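Local coordinates for uncharacterized protein (PDB 3D3Y), which is of unknown function but belongs to the M16 family of metallopeptidases and their inactive relatives, and probably binds a metal ion, at residues V29-R34 and A197-D202. Sequence-based numbering, arbitrary orientation.
Sequences VRFNTR and AEDQVD
Phe31 and Val201 lie side by side across two antiparallel central strands of the N-terminal mixed sheet, in an alpha/beta domain of the kind that peptidases of the M16 family build from a sheet and packed helices. Val201 sends CG2 to within 3.7 Å of Phe31 CD1. Its rotamer directs the other methyl, CG1, along the same face to Val29, whose CG1 it meets at 3.9 Å. Met195 and Leu196 also touch the phenyl group and place helix 185-198 against this face of the sheet.

Where that helix gives way to strand 200-207, Asp199 reaches toward strand 24-34. Its CB lies at the edge of the Phe31 ring, near the ring plane, while its carboxylate is turned 59° from that plane. OD2, 3.3 Å from Phe31 CB, is paired with Arg43 in a salt bridge; OD1 faces Thr33 and receives a hydrogen bond from a water that also bonds Thr33 OG1.

The opposite face is polar. Arg30 and Asp202 form one hydrogen-bonded pair, Asn32 and Gln200 the next, and their side-chain ends are engaged further out: Arg30 with Asn89 and Glu373, Asp202 with His15 and Lys230, Asn32 with Tyr376, Gln200 with the carbonyl of Glu227. The bend in the Gln200 chain leaves its OE1 and Asn32 OD1 5.0 Å apart, bridged by a single water that donates to both oxygens. Four backbone bonds hold the register; the straightest, from Arg30 N to Asp202 O, measures 2.8 Å with 170° at the hydrogen, whereas Gln200 N reaches Asn32 O at 3.1 Å and only 136°.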
loop_
_atom_site.group_PDB
_atom_site.type_symbol
_atom_site.label_atom_id
_atom_site.label_comp_id
_atom_site.label_asym_id
_atom_site.label_seq_id
_atom_site.Cartn_x
_atom_site.Cartn_y
_atom_site.Cartn_z
ATOM N N VAL A 29 -4.556 14.632 2.695
ATOM C CA VAL A 29 -5.436 14.804 1.555
ATOM C C VAL A 29 -5.239 13.594 0.635
ATOM O O VAL A 29 -4.117 13.373 0.106
ATOM C CB VAL A 29 -5.146 16.091 0.802
ATOM C CG1 VAL A 29 -6.222 16.326 -0.283
ATOM C CG2 VAL A 29 -5.082 17.280 1.784
ATOM N N ARG A 30 -6.300 12.795 0.481
ATOM C CA ARG A 30 -6.177 11.563 -0.297
ATOM C C ARG A 30 -7.052 11.596 -1.556
ATOM O O ARG A 30 -8.298 11.705 -1.472
ATOM C CB ARG A 30 -6.419 10.320 0.573
ATOM C CG ARG A 30 -6.332 8.990 -0.212
ATOM C CD ARG A 30 -6.134 7.749 0.695
ATOM N NE ARG A 30 -4.808 7.712 1.310
ATOM C CZ ARG A 30 -4.518 7.072 2.446
ATOM N NH1 ARG A 30 -5.461 6.398 3.122
ATOM N NH2 ARG A 30 -3.265 7.091 2.899
ATOM N N PHE A 31 -6.391 11.594 -2.714
ATOM C CA PHE A 31 -7.085 11.492 -4.011
ATOM C C PHE A 31 -7.225 10.016 -4.398
ATOM O O PHE A 31 -6.262 9.263 -4.396
ATOM C CB PHE A 31 -6.331 12.225 -5.120
ATOM C CG PHE A 31 -6.203 13.715 -4.909
ATOM C CD1 PHE A 31 -6.925 14.606 -5.715
ATOM C CD2 PHE A 31 -5.357 14.223 -3.922
ATOM C CE1 PHE A 31 -6.820 15.983 -5.532
ATOM C CE2 PHE A 31 -5.221 15.588 -3.750
ATOM C CZ PHE A 31 -5.972 16.469 -4.571
ATOM N N ASN A 32 -8.440 9.597 -4.710
ATOM C CA ASN A 32 -8.735 8.183 -4.891
ATOM C C ASN A 32 -9.229 7.994 -6.315
ATOM O O ASN A 32 -10.110 8.740 -6.762
ATOM C CB ASN A 32 -9.800 7.774 -3.862
ATOM C CG ASN A 32 -10.011 6.253 -3.764
ATOM O OD1 ASN A 32 -10.364 5.573 -4.749
ATOM N ND2 ASN A 32 -9.812 5.724 -2.564
ATOM N N THR A 33 -8.662 7.013 -7.023
ATOM C CA THR A 33 -9.079 6.690 -8.399
ATOM C C THR A 33 -9.027 5.176 -8.615
ATOM O O THR A 33 -8.379 4.460 -7.849
ATOM C CB THR A 33 -8.195 7.415 -9.454
ATOM O OG1 THR A 33 -8.878 7.431 -10.716
ATOM C CG2 THR A 33 -6.826 6.712 -9.612
ATOM N N ARG A 34 -9.706 4.688 -9.644
ATOM C CA ARG A 34 -9.549 3.280 -10.058
ATOM C C ARG A 34 -8.091 2.982 -10.460
ATOM O O ARG A 34 -7.452 3.784 -11.146
ATOM C CB ARG A 34 -10.518 2.955 -11.218
ATOM C CG ARG A 34 -10.553 1.483 -11.658
ATOM C CD ARG A 34 -11.451 1.271 -12.925
ATOM N NE ARG A 34 -10.748 1.750 -14.123
ATOM C CZ ARG A 34 -9.751 1.093 -14.728
ATOM N NH1 ARG A 34 -9.345 -0.088 -14.276
ATOM N NH2 ARG A 34 -9.160 1.611 -15.801
ATOM N N ALA A 197 -9.705 17.432 -11.194
ATOM C CA ALA A 197 -11.118 17.504 -11.551
ATOM C C ALA A 197 -11.946 16.238 -11.285
ATOM O O ALA A 197 -13.139 16.335 -11.082
ATOM C CB ALA A 197 -11.258 17.952 -12.996
ATOM N N GLU A 198 -11.315 15.058 -11.273
ATOM C CA GLU A 198 -12.047 13.767 -11.327
ATOM C C GLU A 198 -11.969 12.834 -10.091
ATOM O O GLU A 198 -12.882 12.040 -9.857
ATOM C CB GLU A 198 -11.653 12.980 -12.599
ATOM C CG GLU A 198 -11.682 13.829 -13.874
ATOM C CD GLU A 198 -11.707 13.020 -15.172
ATOM O OE1 GLU A 198 -11.298 11.833 -15.193
ATOM O OE2 GLU A 198 -12.123 13.603 -16.182
ATOM N N ASP A 199 -10.899 12.909 -9.316
ATOM C CA ASP A 199 -10.702 11.926 -8.252
ATOM C C ASP A 199 -11.663 12.208 -7.098
ATOM O O ASP A 199 -12.033 13.369 -6.856
ATOM C CB ASP A 199 -9.262 11.971 -7.707
ATOM C CG ASP A 199 -8.238 11.172 -8.553
ATOM O OD1 ASP A 199 -8.431 10.894 -9.776
ATOM O OD2 ASP A 199 -7.168 10.848 -7.959
ATOM N N GLN A 200 -12.051 11.154 -6.379
ATOM C CA GLN A 200 -12.715 11.329 -5.086
ATOM C C GLN A 200 -11.653 11.813 -4.106
ATOM O O GLN A 200 -10.537 11.280 -4.064
ATOM C CB GLN A 200 -13.377 10.035 -4.604
ATOM C CG GLN A 200 -14.653 9.672 -5.406
ATOM C CD GLN A 200 -14.340 9.435 -6.884
ATOM O OE1 GLN A 200 -13.468 8.625 -7.229
ATOM N NE2 GLN A 200 -15.046 10.144 -7.761
ATOM N N VAL A 201 -11.981 12.844 -3.339
ATOM C CA VAL A 201 -10.991 13.462 -2.461
ATOM C C VAL A 201 -11.521 13.372 -1.038
ATOM O O VAL A 201 -12.688 13.687 -0.788
ATOM C CB VAL A 201 -10.755 14.957 -2.849
ATOM C CG1 VAL A 201 -9.706 15.603 -1.920
ATOM C CG2 VAL A 201 -10.275 15.065 -4.291
ATOM N N ASP A 202 -10.676 12.916 -0.120
ATOM C CA ASP A 202 -11.044 12.898 1.297
ATOM C C ASP A 202 -9.908 13.516 2.101
ATOM O O ASP A 202 -8.727 13.246 1.865
ATOM C CB ASP A 202 -11.405 11.475 1.773
ATOM C CG ASP A 202 -12.743 11.023 1.243
ATOM O OD1 ASP A 202 -13.778 11.323 1.876
ATOM O OD2 ASP A 202 -12.771 10.394 0.161
HETATM O O HOH W 1 -10.204 9.577 -1.027
HETATM O O HOH W 2 -12.041 5.941 -6.888
HETATM O O HOH W 3 -10.408 9.566 -10.968
#